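Local coordinates for niemann-Pick type C2 protein (PDB 3WEA) that probably binds small hydrophobic molecules, such as fatty acids or sterols, in the interior of its ML-domain beta sandwich, at residues 11-16 and 123-128; 40-45 and 83-88; 52-57 and 111-116. All coordinates share one frame; numbering follows the deposited sequence.

Contact 1: residues 11-16 and 123-128; sequences GKFSDI and TCVKFP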
loop_
_atom_site.group_PDB
_atom_site.type_symbol
_atom_site.label_atom_id
_atom_site.label_comp_id
_atom_site.label_asym_id
_atom_site.label_seq_id
_atom_site.Cartn_x
_atom_site.Cartn_y
_atom_site.Cartn_z
ATOM N N GLY A 11 -9.021 1.012 11.179
ATOM C CA GLY A 11 -8.188 -0.163 10.977
ATOM C C GLY A 11 -6.746 0.067 11.361
ATOM O O GLY A 11 -6.359 1.186 11.792
ATOM N N LYS A 12 -5.958 -1.008 11.252
ATOM C CA LYS A 12 -4.488 -0.966 11.444
ATOM C C LYS A 12 -3.864 -2.021 10.580
ATOM O O LYS A 12 -4.577 -2.912 10.075
ATOM C CB LYS A 12 -4.120 -1.251 12.893
ATOM C CG LYS A 12 -4.799 -2.521 13.345
ATOM C CD LYS A 12 -4.399 -2.871 14.766
ATOM C CE LYS A 12 -5.265 -3.973 15.291
ATOM N NZ LYS A 12 -4.701 -4.460 16.582
ATOM N N PHE A 13 -2.536 -1.919 10.429
ATOM C CA PHE A 13 -1.704 -2.920 9.738
ATOM C C PHE A 13 -0.618 -3.388 10.679
ATOM O O PHE A 13 -0.138 -2.616 11.522
ATOM C CB PHE A 13 -1.093 -2.391 8.407
ATOM C CG PHE A 13 -0.048 -1.282 8.558
ATOM C CD1 PHE A 13 1.316 -1.589 8.722
ATOM C CD2 PHE A 13 -0.412 0.076 8.507
ATOM C CE1 PHE A 13 2.268 -0.567 8.877
ATOM C CE2 PHE A 13 0.546 1.079 8.623
ATOM C CZ PHE A 13 1.886 0.760 8.806
ATOM N N SER A 14 -0.200 -4.642 10.513
ATOM C CA SER A 14 0.779 -5.214 11.411
ATOM C C SER A 14 2.149 -5.450 10.765
ATOM O O SER A 14 3.166 -5.166 11.397
ATOM C CB SER A 14 0.253 -6.508 12.011
ATOM O OG SER A 14 0.158 -7.473 10.985
ATOM N N ASP A 15 2.167 -5.949 9.524
ATOM C CA ASP A 15 3.398 -6.288 8.803
ATOM C C ASP A 15 3.254 -5.878 7.338
ATOM O O ASP A 15 2.172 -5.984 6.766
ATOM C CB ASP A 15 3.673 -7.802 8.930
ATOM C CG ASP A 15 4.940 -8.247 8.226
ATOM O OD1 ASP A 15 5.989 -7.590 8.405
ATOM O OD2 ASP A 15 4.890 -9.271 7.487
ATOM N N ILE A 16 4.329 -5.374 6.751
ATOM C CA ILE A 16 4.403 -5.139 5.294
ATOM C C ILE A 16 5.680 -5.803 4.799
ATOM O O ILE A 16 6.736 -5.691 5.456
ATOM C CB ILE A 16 4.512 -3.660 4.942
ATOM C CG1 ILE A 16 3.384 -2.848 5.598
ATOM C CG2 ILE A 16 4.582 -3.459 3.432
ATOM C CD1 ILE A 16 2.042 -3.115 4.983
ATOM N N THR A 123 -6.173 1.667 6.557
ATOM C CA THR A 123 -4.710 1.613 6.718
ATOM C C THR A 123 -4.097 2.787 5.987
ATOM O O THR A 123 -4.660 3.232 4.982
ATOM C CB THR A 123 -4.099 0.316 6.118
ATOM O OG1 THR A 123 -4.353 0.283 4.722
ATOM C CG2 THR A 123 -4.722 -0.963 6.722
ATOM N N CYS A 124 -2.935 3.245 6.459
ATOM C CA CYS A 124 -2.165 4.318 5.835
ATOM C C CYS A 124 -0.728 4.039 6.197
ATOM O O CYS A 124 -0.349 4.100 7.387
ATOM C CB CYS A 124 -2.496 5.685 6.431
ATOM S SG CYS A 124 -1.824 7.046 5.400
ATOM N N VAL A 125 0.071 3.710 5.197
ATOM C CA VAL A 125 1.502 3.487 5.453
ATOM C C VAL A 125 2.333 4.378 4.555
ATOM O O VAL A 125 1.939 4.644 3.424
ATOM C CB VAL A 125 1.909 2.016 5.266
ATOM C CG1 VAL A 125 1.622 1.556 3.856
ATOM C CG2 VAL A 125 3.395 1.805 5.584
ATOM N N LYS A 126 3.479 4.832 5.071
ATOM C CA LYS A 126 4.390 5.659 4.300
ATOM C C LYS A 126 5.814 5.182 4.588
ATOM O O LYS A 126 6.137 4.770 5.709
ATOM C CB LYS A 126 4.206 7.127 4.667
ATOM C CG LYS A 126 5.258 8.093 4.156
ATOM C CD LYS A 126 5.013 9.487 4.724
ATOM C CE LYS A 126 3.663 10.044 4.288
ATOM N NZ LYS A 126 3.460 11.471 4.690
ATOM N N PHE A 127 6.644 5.217 3.562
ATOM C CA PHE A 127 7.996 4.652 3.663
ATOM C C PHE A 127 8.876 5.331 2.653
ATOM O O PHE A 127 8.365 5.797 1.632
ATOM C CB PHE A 127 7.973 3.124 3.484
ATOM C CG PHE A 127 7.499 2.632 2.135
ATOM C CD1 PHE A 127 6.132 2.562 1.822
ATOM C CD2 PHE A 127 8.420 2.175 1.190
ATOM C CE1 PHE A 127 5.706 2.044 0.601
ATOM C CE2 PHE A 127 7.993 1.676 -0.043
ATOM C CZ PHE A 127 6.636 1.626 -0.349
ATOM N N PRO A 128 10.192 5.389 2.924
ATOM C CA PRO A 128 11.110 6.059 2.008
ATOM C C PRO A 128 11.547 5.108 0.885
ATOM O O PRO A 128 11.821 3.943 1.126
ATOM C CB PRO A 128 12.279 6.467 2.916
ATOM C CG PRO A 128 12.110 5.686 4.206
ATOM C CD PRO A 128 10.926 4.768 4.050
#

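Contact 2: residues 40-45 and 83-88; sequences MKFTPS and CPLKKD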
loop_
_atom_site.group_PDB
_atom_site.type_symbol
_atom_site.label_atom_id
_atom_site.label_comp_id
_atom_site.label_asym_id
_atom_site.label_seq_id
_atom_site.Cartn_x
_atom_site.Cartn_y
_atom_site.Cartn_z
ATOM N N MET A 40 0.605 -7.059 2.632
ATOM C CA MET A 40 0.217 -6.267 3.798
ATOM C C MET A 40 -0.787 -7.027 4.662
ATOM O O MET A 40 -1.870 -7.440 4.170
ATOM C CB MET A 40 -0.405 -4.903 3.375
ATOM C CG MET A 40 -0.940 -4.131 4.597
ATOM S SD MET A 40 -1.536 -2.472 4.253
ATOM C CE MET A 40 -2.939 -2.910 3.236
ATOM N N LYS A 41 -0.394 -7.310 5.908
ATOM C CA LYS A 41 -1.304 -7.934 6.843
ATOM C C LYS A 41 -2.003 -6.813 7.583
ATOM O O LYS A 41 -1.337 -5.973 8.167
ATOM C CB LYS A 41 -0.514 -8.792 7.835
ATOM C CG LYS A 41 -0.007 -10.068 7.187
ATOM C CD LYS A 41 0.989 -10.761 8.072
ATOM C CE LYS A 41 1.794 -11.755 7.248
ATOM N NZ LYS A 41 2.351 -12.716 8.238
ATOM N N PHE A 42 -3.334 -6.800 7.555
ATOM C CA PHE A 42 -4.102 -5.730 8.237
ATOM C C PHE A 42 -5.437 -6.193 8.869
ATOM O O PHE A 42 -5.993 -7.245 8.501
ATOM C CB PHE A 42 -4.313 -4.557 7.243
ATOM C CG PHE A 42 -5.335 -4.857 6.176
ATOM C CD1 PHE A 42 -5.021 -5.690 5.098
ATOM C CD2 PHE A 42 -6.618 -4.311 6.240
ATOM C CE1 PHE A 42 -5.940 -5.982 4.105
ATOM C CE2 PHE A 42 -7.538 -4.617 5.263
ATOM C CZ PHE A 42 -7.210 -5.463 4.211
ATOM N N THR A 43 -5.970 -5.382 9.788
ATOM C CA THR A 43 -7.178 -5.690 10.541
ATOM C C THR A 43 -8.070 -4.455 10.589
ATOM O O THR A 43 -7.687 -3.443 11.155
ATOM C CB THR A 43 -6.805 -6.104 11.985
ATOM O OG1 THR A 43 -5.784 -7.116 11.966
ATOM C CG2 THR A 43 -8.031 -6.612 12.793
ATOM N N PRO A 44 -9.271 -4.526 9.995
ATOM C CA PRO A 44 -10.197 -3.391 10.181
ATOM C C PRO A 44 -10.792 -3.426 11.585
ATOM O O PRO A 44 -10.901 -4.510 12.157
ATOM C CB PRO A 44 -11.266 -3.650 9.111
ATOM C CG PRO A 44 -11.323 -5.150 9.033
ATOM C CD PRO A 44 -9.874 -5.610 9.210
ATOM N N SER A 45 -11.143 -2.257 12.156
ATOM C CA SER A 45 -11.769 -2.197 13.483
ATOM C C SER A 45 -13.302 -2.137 13.378
ATOM O O SER A 45 -13.978 -2.153 14.409
ATOM C CB SER A 45 -11.258 -1.006 14.313
ATOM O OG SER A 45 -11.518 0.216 13.627
ATOM N N CYS A 83 -14.552 -8.973 0.230
ATOM C CA CYS A 83 -15.504 -8.225 1.048
ATOM C C CYS A 83 -16.792 -9.046 1.272
ATOM O O CYS A 83 -17.183 -9.823 0.404
ATOM C CB CYS A 83 -15.828 -6.874 0.391
ATOM S SG CYS A 83 -14.618 -5.538 0.690
ATOM N N PRO A 84 -17.450 -8.875 2.436
ATOM C CA PRO A 84 -17.119 -7.861 3.427
ATOM C C PRO A 84 -15.916 -8.247 4.293
ATOM O O PRO A 84 -15.615 -9.436 4.443
ATOM C CB PRO A 84 -18.398 -7.776 4.264
ATOM C CG PRO A 84 -18.995 -9.146 4.191
ATOM C CD PRO A 84 -18.474 -9.819 2.940
ATOM N N LEU A 85 -15.225 -7.256 4.850
ATOM C CA LEU A 85 -14.181 -7.551 5.825
ATOM C C LEU A 85 -14.797 -7.622 7.201
ATOM O O LEU A 85 -15.474 -6.683 7.598
ATOM C CB LEU A 85 -13.048 -6.526 5.802
ATOM C CG LEU A 85 -12.606 -5.854 4.502
ATOM C CD1 LEU A 85 -11.497 -4.874 4.864
ATOM C CD2 LEU A 85 -12.102 -6.882 3.514
ATOM N N LYS A 86 -14.548 -8.711 7.947
ATOM C CA LYS A 86 -15.068 -8.818 9.301
ATOM C C LYS A 86 -14.255 -7.970 10.291
ATOM O O LYS A 86 -13.023 -7.961 10.254
ATOM C CB LYS A 86 -15.119 -10.286 9.787
ATOM C CG LYS A 86 -15.818 -11.258 8.831
ATOM C CD LYS A 86 -15.953 -12.675 9.415
ATOM C CE LYS A 86 -16.806 -12.714 10.674
ATOM N NZ LYS A 86 -18.118 -12.023 10.506
ATOM N N LYS A 87 -14.935 -7.230 11.159
ATOM C CA LYS A 87 -14.224 -6.431 12.163
ATOM C C LYS A 87 -13.293 -7.289 12.997
ATOM O O LYS A 87 -13.655 -8.421 13.328
ATOM C CB LYS A 87 -15.200 -5.652 13.071
ATOM C CG LYS A 87 -16.268 -6.479 13.779
ATOM C CD LYS A 87 -17.175 -5.590 14.626
ATOM C CE LYS A 87 -16.886 -5.704 16.117
ATOM N NZ LYS A 87 -18.033 -5.176 16.908
ATOM N N ASP A 88 -12.121 -6.746 13.335
ATOM C CA ASP A 88 -11.176 -7.375 14.270
ATOM C C ASP A 88 -10.556 -8.677 13.752
ATOM O O ASP A 88 -9.980 -9.456 14.540
ATOM C CB ASP A 88 -11.826 -7.661 15.643
ATOM C CG ASP A 88 -12.244 -6.392 16.391
ATOM O OD1 ASP A 88 -11.768 -5.282 16.071
ATOM O OD2 ASP A 88 -13.069 -6.516 17.314
HETATM O O HOH W 1 -13.311 -3.003 16.932
#

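Contact 3: residues 52-57 and 111-116; sequences EAKAFG and MWEFRN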
loop_
_atom_site.group_PDB
_atom_site.type_symbol
_atom_site.label_atom_id
_atom_site.label_comp_id
_atom_site.label_asym_id
_atom_site.label_seq_id
_atom_site.Cartn_x
_atom_site.Cartn_y
_atom_site.Cartn_z
ATOM N N GLU A 52 -11.399 0.784 -1.163
ATOM C CA GLU A 52 -10.727 1.535 -2.228
ATOM C C GLU A 52 -9.281 1.879 -1.844
ATOM O O GLU A 52 -9.046 2.577 -0.841
ATOM C CB GLU A 52 -11.515 2.818 -2.554
ATOM C CG GLU A 52 -12.935 2.546 -3.039
ATOM C CD GLU A 52 -13.659 3.792 -3.537
ATOM O OE1 GLU A 52 -13.080 4.557 -4.344
ATOM O OE2 GLU A 52 -14.824 4.000 -3.132
ATOM N N ALA A 53 -8.328 1.396 -2.647
ATOM C CA ALA A 53 -6.907 1.694 -2.447
ATOM C C ALA A 53 -6.517 2.998 -3.151
ATOM O O ALA A 53 -7.103 3.360 -4.165
ATOM C CB ALA A 53 -6.043 0.544 -2.946
ATOM N N LYS A 54 -5.545 3.697 -2.578
ATOM C CA LYS A 54 -5.005 4.951 -3.119
ATOM C C LYS A 54 -3.490 4.927 -2.921
ATOM O O LYS A 54 -3.004 4.582 -1.834
ATOM C CB LYS A 54 -5.579 6.147 -2.360
ATOM C CG LYS A 54 -7.104 6.205 -2.256
ATOM C CD LYS A 54 -7.682 7.245 -3.189
ATOM C CE LYS A 54 -7.526 8.635 -2.589
ATOM N NZ LYS A 54 -6.900 9.583 -3.560
ATOM N N ALA A 55 -2.734 5.278 -3.960
ATOM C CA ALA A 55 -1.289 5.418 -3.791
ATOM C C ALA A 55 -0.842 6.852 -4.042
ATOM O O ALA A 55 -1.464 7.586 -4.850
ATOM C CB ALA A 55 -0.519 4.420 -4.661
ATOM N N PHE A 56 0.220 7.251 -3.338
ATOM C CA PHE A 56 0.730 8.608 -3.405
ATOM C C PHE A 56 2.247 8.614 -3.493
ATOM O O PHE A 56 2.935 7.864 -2.793
ATOM C CB PHE A 56 0.281 9.446 -2.193
ATOM C CG PHE A 56 -1.219 9.608 -2.071
ATOM C CD1 PHE A 56 -1.984 8.679 -1.370
ATOM C CD2 PHE A 56 -1.868 10.690 -2.650
ATOM C CE1 PHE A 56 -3.364 8.825 -1.252
ATOM C CE2 PHE A 56 -3.247 10.840 -2.537
ATOM C CZ PHE A 56 -4.000 9.904 -1.836
ATOM N N GLY A 57 2.767 9.454 -4.381
ATOM C CA GLY A 57 4.169 9.832 -4.315
ATOM C C GLY A 57 4.270 11.077 -3.456
ATOM O O GLY A 57 3.424 11.980 -3.546
ATOM N N MET A 111 3.243 6.566 -0.245
ATOM C CA MET A 111 2.101 6.373 0.637
ATOM C C MET A 111 1.033 5.505 -0.050
ATOM O O MET A 111 0.697 5.720 -1.234
ATOM C CB MET A 111 1.542 7.731 1.064
ATOM C CG MET A 111 0.571 7.700 2.232
ATOM S SD MET A 111 -0.197 9.305 2.577
ATOM C CE MET A 111 1.189 10.435 2.454
ATOM N N TRP A 112 0.534 4.516 0.703
ATOM C CA TRP A 112 -0.551 3.616 0.300
ATOM C C TRP A 112 -1.664 3.708 1.339
ATOM O O TRP A 112 -1.397 3.583 2.536
ATOM C CB TRP A 112 -0.078 2.139 0.248
ATOM C CG TRP A 112 1.009 1.861 -0.727
ATOM C CD1 TRP A 112 1.235 2.507 -1.922
ATOM C CD2 TRP A 112 2.018 0.838 -0.630
ATOM N NE1 TRP A 112 2.316 1.941 -2.569
ATOM C CE2 TRP A 112 2.824 0.932 -1.792
ATOM C CE3 TRP A 112 2.320 -0.143 0.332
ATOM C CZ2 TRP A 112 3.914 0.083 -2.024
ATOM C CZ3 TRP A 112 3.416 -0.996 0.100
ATOM C CH2 TRP A 112 4.192 -0.871 -1.070
ATOM N N GLU A 113 -2.900 3.933 0.893
ATOM C CA GLU A 113 -4.055 3.982 1.795
ATOM C C GLU A 113 -5.101 2.967 1.385
ATOM O O GLU A 113 -5.340 2.803 0.210
ATOM C CB GLU A 113 -4.765 5.345 1.719
ATOM C CG GLU A 113 -4.007 6.550 2.220
ATOM C CD GLU A 113 -4.768 7.839 1.943
ATOM O OE1 GLU A 113 -5.828 7.790 1.271
ATOM O OE2 GLU A 113 -4.296 8.905 2.390
ATOM N N PHE A 114 -5.729 2.304 2.360
ATOM C CA PHE A 114 -6.957 1.563 2.124
ATOM C C PHE A 114 -8.102 2.318 2.767
ATOM O O PHE A 114 -8.055 2.702 3.953
ATOM C CB PHE A 114 -6.917 0.144 2.701
ATOM C CG PHE A 114 -6.241 -0.877 1.826
ATOM C CD1 PHE A 114 -5.636 -0.531 0.611
ATOM C CD2 PHE A 114 -6.242 -2.212 2.207
ATOM C CE1 PHE A 114 -5.021 -1.498 -0.170
ATOM C CE2 PHE A 114 -5.628 -3.187 1.424
ATOM C CZ PHE A 114 -5.006 -2.823 0.234
ATOM N N ARG A 115 -9.168 2.492 2.005
ATOM C CA ARG A 115 -10.297 3.237 2.523
ATOM C C ARG A 115 -11.546 2.408 2.430
ATOM O O ARG A 115 -11.685 1.590 1.535
ATOM C CB ARG A 115 -10.458 4.577 1.792
ATOM C CG ARG A 115 -9.576 5.688 2.355
ATOM C CD ARG A 115 -9.761 6.978 1.575
ATOM N NE ARG A 115 -8.664 7.912 1.784
ATOM C CZ ARG A 115 -8.663 8.920 2.652
ATOM N NH1 ARG A 115 -9.715 9.177 3.414
ATOM N NH2 ARG A 115 -7.586 9.688 2.754
ATOM N N ASN A 116 -12.458 2.601 3.380
ATOM C CA ASN A 116 -13.725 1.886 3.309
ATOM C C ASN A 116 -14.721 2.604 2.376
ATOM O O ASN A 116 -14.339 3.540 1.627
ATOM C CB ASN A 116 -14.276 1.547 4.718
ATOM C CG ASN A 116 -14.805 2.781 5.480
ATOM O OD1 ASN A 116 -14.814 3.907 4.976
ATOM N ND2 ASN A 116 -15.241 2.562 6.682
HETATM O O HOH W 2 -14.415 4.859 -0.489
#

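Contact 1: residues 11-16 and 123-128
The carbonyl oxygen Cys124 O makes the closest polar approach of this contact, lying 3.4 Å from CE2 of Phe13 at the ring edge and near the ring plane, where the slightly positive aromatic C-H is turned to it. The ring reaches this point because CG of Phe13 sits between the backbone N and the carbonyl carbon (chi1 67°), so that the phenyl group leaves strand 11-18 and extends to the facing strand. Its far end then meets Val125. CZ lies 3.7 Å from Val125 CG2, and CE2 is equally near Val125 CB. The valine and phenylalanine side chains cross at about a right angle, and the methyl approaches the ring obliquely. Thr123 fills in behind them: its CG2, anti to the carbonyl carbon, stands 3.9 Å from Lys12 O and 4.2 Å from CB of Phe13. Thr123 OG1, the other branch, accepts a weak hydrogen bond from Phe114 N. Cys124, its CB directed away from strand 11-18, forms a disulfide with Cys6. The strand axes pass 6.4 Å apart at 47°, and the strands belong to different sheets. Phe13 does the bridging here, and such side-chain packing between two sheets is characteristic of a beta sandwich, in this protein the immunoglobulin-like fold of the ML domain.

Contact 2: residues 40-45 and 83-88
Pro44 and Asp88 join the backbones where the end of strand 35-44 meets the loop 83-88, the touching parts running 76° apart: Asp88 N donates to Pro44 O over 2.8 Å, nearly straight at 162° and tilted modestly out of the carbonyl plane. Asp88 has a positive phi, and the chain turns here beside the strand end. Thr43 lays its methyl CG2, anti to the backbone N, against the main chain of the turn, 3.4 Å from Asp88 C. The proline ring of Pro44 points at the loop, and its CG touches two residues at once, resting 3.5 Å from Lys86 O and 3.9 Å from CB of Leu85. Leu85 continues inward past the proline, and its CD1 ends 4.0 Å from CE2 of Phe42, at the edge of that ring and near its plane; the two side chains cross at about a right angle. The same ring has Met40 O in plane at its edge, within the strand. On the exposed side the contact is polar and wet. Although CB of Asp88 leads away from the strand, a chi1 of -65° sets CG beside the backbone N and turns the carboxylate back, and one water donates both to Asp88 OD1 (2.9 Å) and to Ser45 O (2.7 Å). Of the Lys87 side chain, CB is what comes close to Ser45 O; its backbone N is held by Asp47 OD1. Leu85 also packs on the loop residues Val48 and Val51, and the disulfide Cys83-Cys74 ties the loop internally. The loop thus lies beside the end of strand 35-44, with Leu85 reaching Ile91 on strand 91-98 of the same sheet, while Phe42 meets Phe114 of the other sheet edge-to-face.

Contact 3: residues 52-57 and 111-116
Phe56 starts its contact with Met111 at CB, which lies 3.9 Å from Met111 CB across a hydrogen-bonded antiparallel pair. With CG beside the backbone N (chi1 -62°), the ring swings over the neighbouring strand: CD1 passes 4.0 Å from Met111 O, which lies at the ring edge, CE1 reaches Glu113 CD at 3.6 Å, and CZ ends near Glu113 OE1. Ring and carboxylate planes stand 55° apart, so this is an oblique lean and not a stack. The sulfur of Met111 makes a Met-aromatic contact with the same ring, its SD 5.2 Å from the centroid and well off the normal. Glu113 is buried, and its OE1 takes two bonds from one guanidinium, from Arg115 NE at 2.9 Å and NH2 at 3.0 Å, both arriving from the same face above the carboxylate plane. This grip would probably favour the charged carboxylate. Lys54 runs alongside Glu113, but its amine stays clear of the carboxylate. On the other face of the sheet two alanines pack against aromatics: Ala53 CB meets Phe114 CE1 at 3.6 Å, and Ala55 CB touches the edge of Trp112 at CD1, 3.8 Å away. Six backbone hydrogen bonds, two in each of three pairs, zip the strands together at 164°. Strand 62-66 pairs with the other edge of strand 52-59, as 121-131 does with 107-115, while Trp112 touches Val38, and Phe114 touches Met40, on strand 35-44 of the facing sheet.

In the fold
Contact 3 is pairing within one sheet, whereas contact 1 joins that sheet to the facing one and contact 2 fastens a loop to the end of a strand in the facing sheet. Contact 1 is buried and carried by side chains; contact 3 lies as near the middle of the chain but divides into an inner face of alanines and aromatics and an outer one where a Phe-Met pair lies beside a salt bridge; contact 2, on the periphery, mixes a backbone bond with a bridging water. Strands 11-18 and 35-44 pair between contacts 1 and 2, and strands 107-115 and 121-131 between contacts 1 and 3. Phe114 packs against Met40 and Phe42, bringing contacts 2 and 3 together inside the sandwich.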